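PDB 1YGP: yeast glycogen phosphorylase from Saccharomyces cerevisiae, which belongs to the carbohydrate phosphorylase family of the GT-B clan and carries a bound pyridoxal-5'-phosphate. Local coordinates for residues F196-I201 / V690-D695; A362-D367 / T399-N404; H479-V484 / P506-N511; K607-Y612 / Y662-I667. All coordinates share one frame; numbering follows the deposited sequence.

Contact 1. Residues F196-I201 / V690-D695; sequences FAQKII and VVFVAD
Gln198 and Asp695 mark the nearest backbone approach, CA to CA 4.8 Å, while the axes of strands 197-201 and 690-693 stay 9.5 Å apart and run at 143°. The two strands are therefore not paired as sheet neighbours. One hydrogen bond crosses between the segments: Gln198 N donates to Asp695 OD1 over 2.9 Å. It is nearly straight, with 169° at the hydrogen, but it meets the carboxylate from above its plane. The same OD1 lies 3.4 Å from Ala197 CA.

With CG anti to the backbone N (chi1 168°) and the chain extended beyond it, the Gln198 side chain carries its amide past Ala694 to Phe692. There NE2 sits at the edge of the ring, 3.7 Å from CE1 of Phe692. Partners outside the segments grip both ends of this amide: Gln205 binds OE1, and the carbonyl of Gly655 accepts from NE2. Strand 197-201 forms a two-stranded antiparallel hairpin with 204-208. Strand 688-693 is an outer strand of a six-stranded parallel sheet, and the hairpin reaches the C-terminal end of that strand. Ile200 fills the apolar side of the junction. Its CD1 comes within 3.8 Å of Phe692 CE1, the two side chains crossing at about a right angle. Its CG1 packs on Ala694 CB at 4.0 Å. Ile668 and Asn672 of helix 662-678 also touch Ile200.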
# COMPACT_ATOMS: atom_id res chain seq x y z
N PHE A 196 16.40 5.85 -5.76
CA PHE A 196 16.99 4.60 -5.32
C PHE A 196 17.59 4.92 -3.96
O PHE A 196 17.48 6.06 -3.50
CB PHE A 196 18.11 4.08 -6.24
CG PHE A 196 19.37 4.90 -6.48
CD1 PHE A 196 19.41 5.82 -7.53
CD2 PHE A 196 20.50 4.68 -5.69
CE1 PHE A 196 20.59 6.50 -7.79
CE2 PHE A 196 21.68 5.37 -5.97
CZ PHE A 196 21.73 6.28 -7.02
N ALA A 197 18.19 3.96 -3.28
CA ALA A 197 18.79 4.15 -1.99
C ALA A 197 20.16 3.49 -2.08
O ALA A 197 20.35 2.47 -2.76
CB ALA A 197 17.94 3.47 -0.94
N GLN A 198 21.12 4.09 -1.39
CA GLN A 198 22.51 3.71 -1.51
C GLN A 198 23.03 2.89 -0.33
O GLN A 198 22.89 3.28 0.84
CB GLN A 198 23.31 5.01 -1.69
CG GLN A 198 24.80 4.81 -1.54
CD GLN A 198 25.64 6.02 -1.85
OE1 GLN A 198 26.08 6.21 -2.98
NE2 GLN A 198 25.92 6.85 -0.86
N LYS A 199 23.65 1.75 -0.64
CA LYS A 199 24.35 1.00 0.37
C LYS A 199 25.78 1.00 -0.12
O LYS A 199 26.01 0.90 -1.33
CB LYS A 199 23.88 -0.45 0.46
CG LYS A 199 22.39 -0.61 0.50
CD LYS A 199 22.01 -1.92 1.14
CE LYS A 199 20.55 -1.84 1.62
NZ LYS A 199 20.32 -0.78 2.60
N ILE A 200 26.78 1.18 0.74
CA ILE A 200 28.15 1.04 0.28
C ILE A 200 28.57 -0.39 0.62
O ILE A 200 28.85 -0.73 1.76
CB ILE A 200 29.03 2.08 0.97
CG1 ILE A 200 28.58 3.48 0.60
CG2 ILE A 200 30.46 1.86 0.52
CD1 ILE A 200 28.70 3.79 -0.91
N ILE A 201 28.57 -1.29 -0.36
CA ILE A 201 28.92 -2.68 -0.17
C ILE A 201 30.31 -2.83 -0.73
O ILE A 201 30.58 -2.57 -1.91
CB ILE A 201 27.87 -3.54 -0.89
CG1 ILE A 201 26.87 -3.87 0.19
CG2 ILE A 201 28.41 -4.78 -1.58
CD1 ILE A 201 25.57 -4.48 -0.34
N VAL A 690 39.18 9.74 7.52
CA VAL A 690 38.36 10.02 6.34
C VAL A 690 37.11 9.21 6.64
O VAL A 690 37.21 8.05 7.08
CB VAL A 690 39.00 9.49 5.04
CG1 VAL A 690 38.09 9.68 3.84
CG2 VAL A 690 40.29 10.24 4.81
N VAL A 691 35.91 9.73 6.45
CA VAL A 691 34.68 9.02 6.75
C VAL A 691 33.77 9.23 5.54
O VAL A 691 33.81 10.32 4.94
CB VAL A 691 34.09 9.64 8.05
CG1 VAL A 691 32.68 9.12 8.26
CG2 VAL A 691 34.93 9.27 9.27
N PHE A 692 32.97 8.26 5.12
CA PHE A 692 32.03 8.47 4.03
C PHE A 692 30.63 8.18 4.58
O PHE A 692 30.44 7.08 5.08
CB PHE A 692 32.31 7.52 2.87
CG PHE A 692 31.38 7.72 1.67
CD1 PHE A 692 30.17 7.04 1.59
CD2 PHE A 692 31.75 8.59 0.65
CE1 PHE A 692 29.35 7.22 0.48
CE2 PHE A 692 30.93 8.77 -0.46
CZ PHE A 692 29.73 8.09 -0.54
N VAL A 693 29.63 9.06 4.54
CA VAL A 693 28.30 8.72 5.03
C VAL A 693 27.39 8.19 3.92
O VAL A 693 27.09 8.85 2.91
CB VAL A 693 27.75 9.96 5.67
CG1 VAL A 693 26.27 9.80 6.04
CG2 VAL A 693 28.60 10.22 6.92
N ALA A 694 26.91 6.96 4.07
CA ALA A 694 26.01 6.40 3.08
C ALA A 694 24.60 6.96 3.17
O ALA A 694 24.13 7.38 4.23
CB ALA A 694 25.90 4.91 3.23
N ASP A 695 24.03 6.96 1.96
CA ASP A 695 22.64 7.32 1.64
C ASP A 695 22.22 8.61 2.32
O ASP A 695 21.24 8.72 3.04
CB ASP A 695 21.76 6.13 2.04
CG ASP A 695 20.31 6.14 1.60
OD1 ASP A 695 20.04 6.15 0.40
OD2 ASP A 695 19.44 6.12 2.47

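Contact 2. Residues A362-D367 / T399-N404; sequences AIQLND and TFAYTN
Ile363, Leu365 and Phe400 form the apolar centre, on one side of the sheet. The Ile363 side chain and the Phe400 ring lie side by side and point the same way, with Ile363 CD1 3.6 Å from Phe400 CE1. Leu365, two residues on and on the same face of the sheet, meets the same ring obliquely, its CD2 3.7 Å from Phe400 CD1. The same branch of Ile363 also meets Thr399: CG1 lies 3.8 Å from the CG2 methyl of Thr399. Tyr402 follows Phe400 on this face. The edge of its ring comes against the backbone of Asp367.

Strands 362-366 and 400-404 are parallel neighbours in a large mixed sheet, at an angle of 23°. They are joined by a beta-alpha-beta crossover through helices 372-384 and 389-399. Phe400 is the first residue to leave the second helix. Backbone bonds pass in both directions between the strands. Ile363 N donates to Thr399 O, and Leu365 N donates to Ala401 O at 2.8 Å. In return, Ala401 N donates to Ile363 O and Thr403 N to Leu365 O. A weak bond from Asp367 N to Thr403 O ends the series.

The other face is more polar. Gln364 bends at chi2 (63°), which lays its amide over Ala401, OE1 3.5 Å from Ala401 CB. Trp873 of helix 861-873 binds that OE1. Asn366 pairs with His405 and Ser103, and Thr403 OG1 with Asn482 and Tyr868.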
# COMPACT_ATOMS: atom_id res chain seq x y z
N ALA A 362 -1.14 31.70 -11.60
CA ALA A 362 0.27 31.93 -11.93
C ALA A 362 0.93 30.55 -11.93
O ALA A 362 0.87 29.90 -10.88
CB ALA A 362 0.92 32.78 -10.87
N ILE A 363 1.51 29.97 -12.98
CA ILE A 363 2.10 28.64 -12.89
C ILE A 363 3.60 28.79 -13.09
O ILE A 363 4.05 29.34 -14.11
CB ILE A 363 1.52 27.65 -13.98
CG1 ILE A 363 -0.01 27.63 -13.98
CG2 ILE A 363 2.07 26.24 -13.68
CD1 ILE A 363 -0.66 26.64 -14.98
N GLN A 364 4.40 28.30 -12.14
CA GLN A 364 5.85 28.42 -12.24
C GLN A 364 6.49 27.13 -12.74
O GLN A 364 6.25 26.06 -12.19
CB GLN A 364 6.43 28.78 -10.89
CG GLN A 364 7.87 29.24 -10.97
CD GLN A 364 8.07 30.51 -11.77
OE1 GLN A 364 7.46 31.54 -11.53
NE2 GLN A 364 8.95 30.55 -12.76
N LEU A 365 7.31 27.18 -13.76
CA LEU A 365 7.90 25.97 -14.26
C LEU A 365 9.23 25.90 -13.57
O LEU A 365 10.13 26.73 -13.83
CB LEU A 365 8.09 26.05 -15.77
CG LEU A 365 6.91 26.39 -16.68
CD1 LEU A 365 7.31 25.87 -18.04
CD2 LEU A 365 5.59 25.72 -16.29
N ASN A 366 9.37 25.00 -12.60
CA ASN A 366 10.66 24.87 -11.97
C ASN A 366 11.50 23.99 -12.88
O ASN A 366 11.37 22.76 -12.90
CB ASN A 366 10.49 24.26 -10.60
CG ASN A 366 11.82 24.15 -9.87
OD1 ASN A 366 12.74 24.96 -10.05
ND2 ASN A 366 12.01 23.11 -9.06
N ASP A 367 12.29 24.65 -13.73
CA ASP A 367 13.14 24.05 -14.74
C ASP A 367 12.35 23.56 -15.95
O ASP A 367 11.14 23.73 -16.02
CB ASP A 367 13.93 22.92 -14.12
CG ASP A 367 15.16 22.49 -14.88
OD1 ASP A 367 15.69 23.27 -15.69
OD2 ASP A 367 15.60 21.36 -14.64
N THR A 399 0.17 33.30 -18.46
CA THR A 399 0.04 32.42 -17.31
C THR A 399 1.38 31.86 -16.86
O THR A 399 1.59 31.66 -15.67
CB THR A 399 -0.94 31.27 -17.64
OG1 THR A 399 -2.19 31.82 -18.03
CG2 THR A 399 -1.15 30.34 -16.45
N PHE A 400 2.34 31.58 -17.72
CA PHE A 400 3.58 30.92 -17.31
C PHE A 400 4.81 31.78 -17.05
O PHE A 400 4.95 32.91 -17.55
CB PHE A 400 3.95 29.88 -18.34
CG PHE A 400 2.88 28.80 -18.44
CD1 PHE A 400 2.83 27.79 -17.49
CD2 PHE A 400 1.92 28.86 -19.46
CE1 PHE A 400 1.82 26.84 -17.56
CE2 PHE A 400 0.91 27.91 -19.52
CZ PHE A 400 0.86 26.90 -18.57
N ALA A 401 5.70 31.24 -16.23
CA ALA A 401 7.01 31.80 -16.02
C ALA A 401 7.94 30.60 -15.81
O ALA A 401 7.56 29.59 -15.20
CB ALA A 401 7.06 32.67 -14.78
N TYR A 402 9.19 30.70 -16.25
CA TYR A 402 10.16 29.62 -16.23
C TYR A 402 11.39 29.93 -15.38
O TYR A 402 12.04 30.96 -15.61
CB TYR A 402 10.47 29.42 -17.70
CG TYR A 402 11.71 28.65 -18.09
CD1 TYR A 402 11.91 27.35 -17.64
CD2 TYR A 402 12.64 29.23 -18.96
CE1 TYR A 402 13.01 26.62 -18.05
CE2 TYR A 402 13.76 28.50 -19.38
CZ TYR A 402 13.93 27.19 -18.92
OH TYR A 402 15.02 26.44 -19.31
N THR A 403 11.77 29.13 -14.38
CA THR A 403 13.03 29.37 -13.71
C THR A 403 14.01 28.45 -14.41
O THR A 403 13.70 27.27 -14.64
CB THR A 403 12.97 29.00 -12.24
OG1 THR A 403 12.01 29.87 -11.65
CG2 THR A 403 14.36 29.04 -11.58
N ASN A 404 15.20 28.96 -14.75
CA ASN A 404 16.21 28.20 -15.46
C ASN A 404 17.37 27.96 -14.51
O ASN A 404 17.87 28.84 -13.80
CB ASN A 404 16.65 28.99 -16.67
CG ASN A 404 17.74 28.30 -17.47
OD1 ASN A 404 18.90 28.21 -17.06
ND2 ASN A 404 17.42 27.72 -18.59

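Contact 3. Residues H479-V484 / P506-N511; sequences HKVNGV and PSKFVN
Val481 both gives and receives a backbone bond to the 506-511 segment. Its N donates to Lys508 O over 2.8 Å at 166°, and its O accepts from Val510 N at 2.9 Å. Gly483 N then donates to Val510 O at 3.0 Å. These bonds pair strands 480-483 and 509-511 in parallel, and 509-511 is an edge strand of the mixed sheet within this chain.

Lys480 curls back through bends at chi2 (69°) and chi3 (63°). Its CD lies 3.7 Å from Val510 CG2, and NZ makes a weak bond to Ser507 O. Asn511 turns its amide toward Gly483, but ND2 is bonded to Ser489.

On the Val481 face, CG1 of that residue stands over one face of the Phe509 ring, a CH-pi contact 4.0 Å from the centroid. CG2 touches CD2 of the same ring. On the opposite face, Asn482 CB meets Val510 CG1 at 3.9 Å, while the Asn482 amide leads away to Thr403 and Tyr868. The backbone bonds thus fix the register of this short outer strand. The one lysine bond across the segments is weak and probably adds little.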
# COMPACT_ATOMS: atom_id res chain seq x y z
N HIS A 479 5.78 34.42 -19.64
CA HIS A 479 5.95 35.85 -19.66
C HIS A 479 7.18 36.27 -18.87
O HIS A 479 7.43 37.47 -18.74
CB HIS A 479 4.75 36.55 -19.08
CG HIS A 479 4.60 36.48 -17.57
ND1 HIS A 479 3.91 35.57 -16.90
CD2 HIS A 479 5.13 37.37 -16.66
CE1 HIS A 479 3.98 35.87 -15.63
NE2 HIS A 479 4.72 36.95 -15.50
N LYS A 480 7.94 35.38 -18.22
CA LYS A 480 9.10 35.82 -17.46
C LYS A 480 10.05 34.65 -17.40
O LYS A 480 9.53 33.53 -17.30
CB LYS A 480 8.68 36.20 -16.06
CG LYS A 480 9.75 36.90 -15.24
CD LYS A 480 10.00 38.28 -15.80
CE LYS A 480 8.77 39.15 -15.70
NZ LYS A 480 9.04 40.43 -16.31
N VAL A 481 11.38 34.79 -17.53
CA VAL A 481 12.26 33.66 -17.27
C VAL A 481 13.24 34.18 -16.23
O VAL A 481 13.47 35.39 -16.15
CB VAL A 481 13.03 33.10 -18.57
CG1 VAL A 481 12.53 33.84 -19.79
CG2 VAL A 481 14.54 33.18 -18.44
N ASN A 482 13.76 33.36 -15.34
CA ASN A 482 14.68 33.85 -14.33
C ASN A 482 15.80 32.90 -14.02
O ASN A 482 15.64 31.68 -14.11
CB ASN A 482 13.96 34.15 -13.00
CG ASN A 482 13.36 32.96 -12.27
OD1 ASN A 482 12.25 32.51 -12.59
ND2 ASN A 482 14.05 32.42 -11.28
N GLY A 483 16.97 33.43 -13.73
CA GLY A 483 18.06 32.60 -13.28
C GLY A 483 17.99 32.56 -11.75
O GLY A 483 17.24 33.31 -11.10
N VAL A 484 18.80 31.66 -11.19
CA VAL A 484 18.91 31.39 -9.76
C VAL A 484 20.01 32.09 -8.97
O VAL A 484 20.23 31.78 -7.79
CB VAL A 484 19.07 29.87 -9.54
CG1 VAL A 484 17.82 29.12 -10.01
CG2 VAL A 484 20.33 29.39 -10.26
N PRO A 506 15.57 42.50 -22.66
CA PRO A 506 16.07 42.19 -21.33
C PRO A 506 15.07 42.08 -20.20
O PRO A 506 15.26 41.34 -19.25
CB PRO A 506 17.08 43.26 -21.06
CG PRO A 506 16.53 44.42 -21.86
CD PRO A 506 16.27 43.68 -23.15
N SER A 507 14.00 42.83 -20.31
CA SER A 507 12.91 42.89 -19.34
C SER A 507 12.34 41.53 -18.94
O SER A 507 12.06 41.25 -17.77
CB SER A 507 11.83 43.80 -19.95
OG SER A 507 12.09 44.08 -21.34
N LYS A 508 12.20 40.66 -19.93
CA LYS A 508 11.61 39.34 -19.75
C LYS A 508 12.51 38.39 -18.95
O LYS A 508 12.08 37.31 -18.55
CB LYS A 508 11.33 38.73 -21.13
CG LYS A 508 10.38 37.55 -21.16
CD LYS A 508 10.63 36.82 -22.46
CE LYS A 508 9.76 35.58 -22.66
NZ LYS A 508 8.42 35.88 -23.15
N PHE A 509 13.76 38.75 -18.73
CA PHE A 509 14.74 37.89 -18.15
C PHE A 509 15.18 38.57 -16.88
O PHE A 509 15.81 39.62 -16.86
CB PHE A 509 15.90 37.71 -19.11
CG PHE A 509 15.54 36.94 -20.37
CD1 PHE A 509 14.90 37.58 -21.44
CD2 PHE A 509 15.88 35.60 -20.48
CE1 PHE A 509 14.60 36.86 -22.59
CE2 PHE A 509 15.58 34.88 -21.64
CZ PHE A 509 14.94 35.51 -22.70
N VAL A 510 14.84 37.88 -15.82
CA VAL A 510 14.98 38.32 -14.45
C VAL A 510 15.95 37.44 -13.63
O VAL A 510 16.48 36.40 -14.07
CB VAL A 510 13.48 38.34 -14.03
CG1 VAL A 510 13.17 37.92 -12.61
CG2 VAL A 510 13.05 39.77 -14.28
N ASN A 511 16.25 37.86 -12.40
CA ASN A 511 17.05 37.04 -11.52
C ASN A 511 16.40 36.94 -10.15
O ASN A 511 15.91 37.95 -9.65
CB ASN A 511 18.43 37.62 -11.30
CG ASN A 511 19.15 36.76 -10.27
OD1 ASN A 511 19.39 37.14 -9.13
ND2 ASN A 511 19.43 35.52 -10.58

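Contact 4. Residues K607-Y612 / Y662-I667; sequences KRIHEY and YMAKLI
Ile609 is where the loop 607-612 first meets helix 662-678. Two residues before it, Lys607 touches pyridoxal-5'-phosphate as part of its pocket, and its NZ is bonded to His713. Arg608 forms a salt bridge with a phosphate ion that probably comes from the crystallisation liquor. Ile609 points toward the helix. With chi1 at -57°, CG1 lies beside the backbone N and the CG2 methyl is the branch sent forward. That methyl sits 3.7 Å from Ala664 CB and 3.4 Å from Ala664 O. It also reaches Ile667 CB at 4.4 Å, so it rests against one turn of the helix.

His610 points away, and its ring meets Tyr661 edge-to-face. Its ND1 accepts a weak bond from Tyr612 N. Glu611 comes back to the helix. Its chain is extended beyond CG (chi2 177°) and crosses Met663, with CD 3.7 Å from Met663 CG. The methylene CG of Glu611 is 4.4 Å from Ile667 CD1. The carboxylate is tied through OE1 to the hydroxyl of Tyr661, just before the helix. Between the two segments themselves the contact is packing alone.

The loop leaves strand 601-606 and leads into helix 615-634, whose Gln615 and Gln616 also touch Ile667. Helix 662-678 follows strand 649-654, the neighbour of 601-606 in the parallel sheet. Pro806 of helix 805-813 also packs on Met663 and on Leu666.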
# COMPACT_ATOMS: atom_id res chain seq x y z
N LYS A 607 27.78 16.14 -1.36
CA LYS A 607 26.95 16.45 -2.51
C LYS A 607 27.12 15.38 -3.56
O LYS A 607 27.85 14.41 -3.35
CB LYS A 607 27.31 17.79 -3.14
CG LYS A 607 28.74 18.03 -3.59
CD LYS A 607 28.93 19.54 -3.70
CE LYS A 607 28.77 20.21 -2.35
NZ LYS A 607 28.58 21.63 -2.52
N ARG A 608 26.43 15.54 -4.69
CA ARG A 608 26.45 14.59 -5.78
C ARG A 608 27.86 14.35 -6.24
O ARG A 608 28.63 15.29 -6.43
CB ARG A 608 25.60 15.16 -6.91
CG ARG A 608 25.48 14.34 -8.20
CD ARG A 608 24.12 14.67 -8.76
NE ARG A 608 24.20 15.29 -10.06
CZ ARG A 608 24.54 16.56 -10.23
NH1 ARG A 608 24.84 17.37 -9.21
NH2 ARG A 608 24.53 17.05 -11.48
N ILE A 609 28.16 13.07 -6.35
CA ILE A 609 29.46 12.62 -6.76
C ILE A 609 29.48 12.89 -8.25
O ILE A 609 28.68 12.30 -8.98
CB ILE A 609 29.61 11.10 -6.49
CG1 ILE A 609 29.36 10.74 -5.01
CG2 ILE A 609 30.99 10.69 -6.97
CD1 ILE A 609 30.23 11.40 -3.91
N HIS A 610 30.33 13.77 -8.74
CA HIS A 610 30.38 14.00 -10.18
C HIS A 610 31.76 14.54 -10.43
O HIS A 610 32.17 15.41 -9.66
CB HIS A 610 29.37 15.06 -10.62
CG HIS A 610 29.25 15.16 -12.13
ND1 HIS A 610 30.17 15.21 -13.10
CD2 HIS A 610 28.02 15.20 -12.74
CE1 HIS A 610 29.55 15.27 -14.25
NE2 HIS A 610 28.26 15.27 -14.02
N GLU A 611 32.46 14.16 -11.50
CA GLU A 611 33.78 14.73 -11.75
C GLU A 611 33.89 16.26 -11.70
O GLU A 611 34.88 16.75 -11.16
CB GLU A 611 34.29 14.31 -13.09
CG GLU A 611 34.64 12.85 -13.21
CD GLU A 611 35.07 12.57 -14.64
OE1 GLU A 611 34.20 12.32 -15.48
OE2 GLU A 611 36.27 12.62 -14.89
N TYR A 612 32.91 17.02 -12.22
CA TYR A 612 32.97 18.47 -12.15
C TYR A 612 32.79 19.04 -10.74
O TYR A 612 33.04 20.22 -10.48
CB TYR A 612 31.91 19.06 -13.11
CG TYR A 612 30.50 19.36 -12.60
CD1 TYR A 612 30.26 20.54 -11.89
CD2 TYR A 612 29.46 18.47 -12.82
CE1 TYR A 612 29.00 20.82 -11.38
CE2 TYR A 612 28.18 18.75 -12.32
CZ TYR A 612 27.96 19.93 -11.59
OH TYR A 612 26.72 20.18 -11.02
N TYR A 662 30.51 5.51 -14.38
CA TYR A 662 31.66 4.75 -13.94
C TYR A 662 32.70 5.53 -13.15
O TYR A 662 33.11 5.10 -12.07
CB TYR A 662 32.38 4.10 -15.13
CG TYR A 662 33.58 3.25 -14.71
CD1 TYR A 662 33.40 2.14 -13.87
CD2 TYR A 662 34.88 3.59 -15.13
CE1 TYR A 662 34.50 1.38 -13.45
CE2 TYR A 662 35.98 2.84 -14.72
CZ TYR A 662 35.79 1.73 -13.88
OH TYR A 662 36.87 0.98 -13.45
N MET A 663 33.12 6.68 -13.67
CA MET A 663 34.13 7.48 -12.98
C MET A 663 33.62 7.96 -11.63
O MET A 663 34.37 7.94 -10.65
CB MET A 663 34.53 8.66 -13.85
CG MET A 663 35.94 9.16 -13.56
SD MET A 663 37.27 8.01 -13.99
CE MET A 663 37.01 7.89 -15.73
N ALA A 664 32.33 8.31 -11.50
CA ALA A 664 31.85 8.78 -10.21
C ALA A 664 31.84 7.62 -9.23
O ALA A 664 32.30 7.72 -8.08
CB ALA A 664 30.46 9.33 -10.36
N LYS A 665 31.41 6.44 -9.69
CA LYS A 665 31.49 5.26 -8.86
C LYS A 665 32.95 4.92 -8.51
O LYS A 665 33.19 4.45 -7.39
CB LYS A 665 30.81 4.11 -9.58
CG LYS A 665 29.34 4.09 -9.22
CD LYS A 665 28.56 3.18 -10.14
CE LYS A 665 27.20 2.93 -9.53
NZ LYS A 665 26.58 1.73 -10.10
N LEU A 666 33.94 5.19 -9.36
CA LEU A 666 35.34 4.94 -8.99
C LEU A 666 35.72 5.86 -7.86
O LEU A 666 36.39 5.42 -6.93
CB LEU A 666 36.37 5.23 -10.07
CG LEU A 666 36.83 4.12 -11.00
CD1 LEU A 666 37.87 4.65 -11.97
CD2 LEU A 666 37.43 3.00 -10.16
N ILE A 667 35.25 7.12 -7.91
CA ILE A 667 35.67 8.08 -6.92
C ILE A 667 35.14 7.65 -5.55
O ILE A 667 35.87 7.76 -4.55
CB ILE A 667 35.18 9.48 -7.32
CG1 ILE A 667 35.95 9.90 -8.58
CG2 ILE A 667 35.41 10.48 -6.19
CD1 ILE A 667 35.60 11.28 -9.18

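Overall arrangement
The four contacts form two pairs. Contacts 2 and 3 are consecutive parts of one mixed sheet, their centres 10 Å apart. Strands 400-404 and 478-483 join them, with Phe400 O 2.7 Å from His479 N and Thr403 OG1 2.8 Å from Asn482 OD1, both probably hydrogen bonds. Contacts 1 and 4 lie by the parallel sheet, their centres 13 Å apart and nearest atoms about 4 Å; helix 662-678 leads into strand 688-693. Contact 1 is 35 Å from contact 2, centre to centre. Pyridoxal-5'-phosphate lies near both pairs: Lys607 of contact 4 touches it, while the side chains of Asp695 and Val484 stay about 10 Å from it.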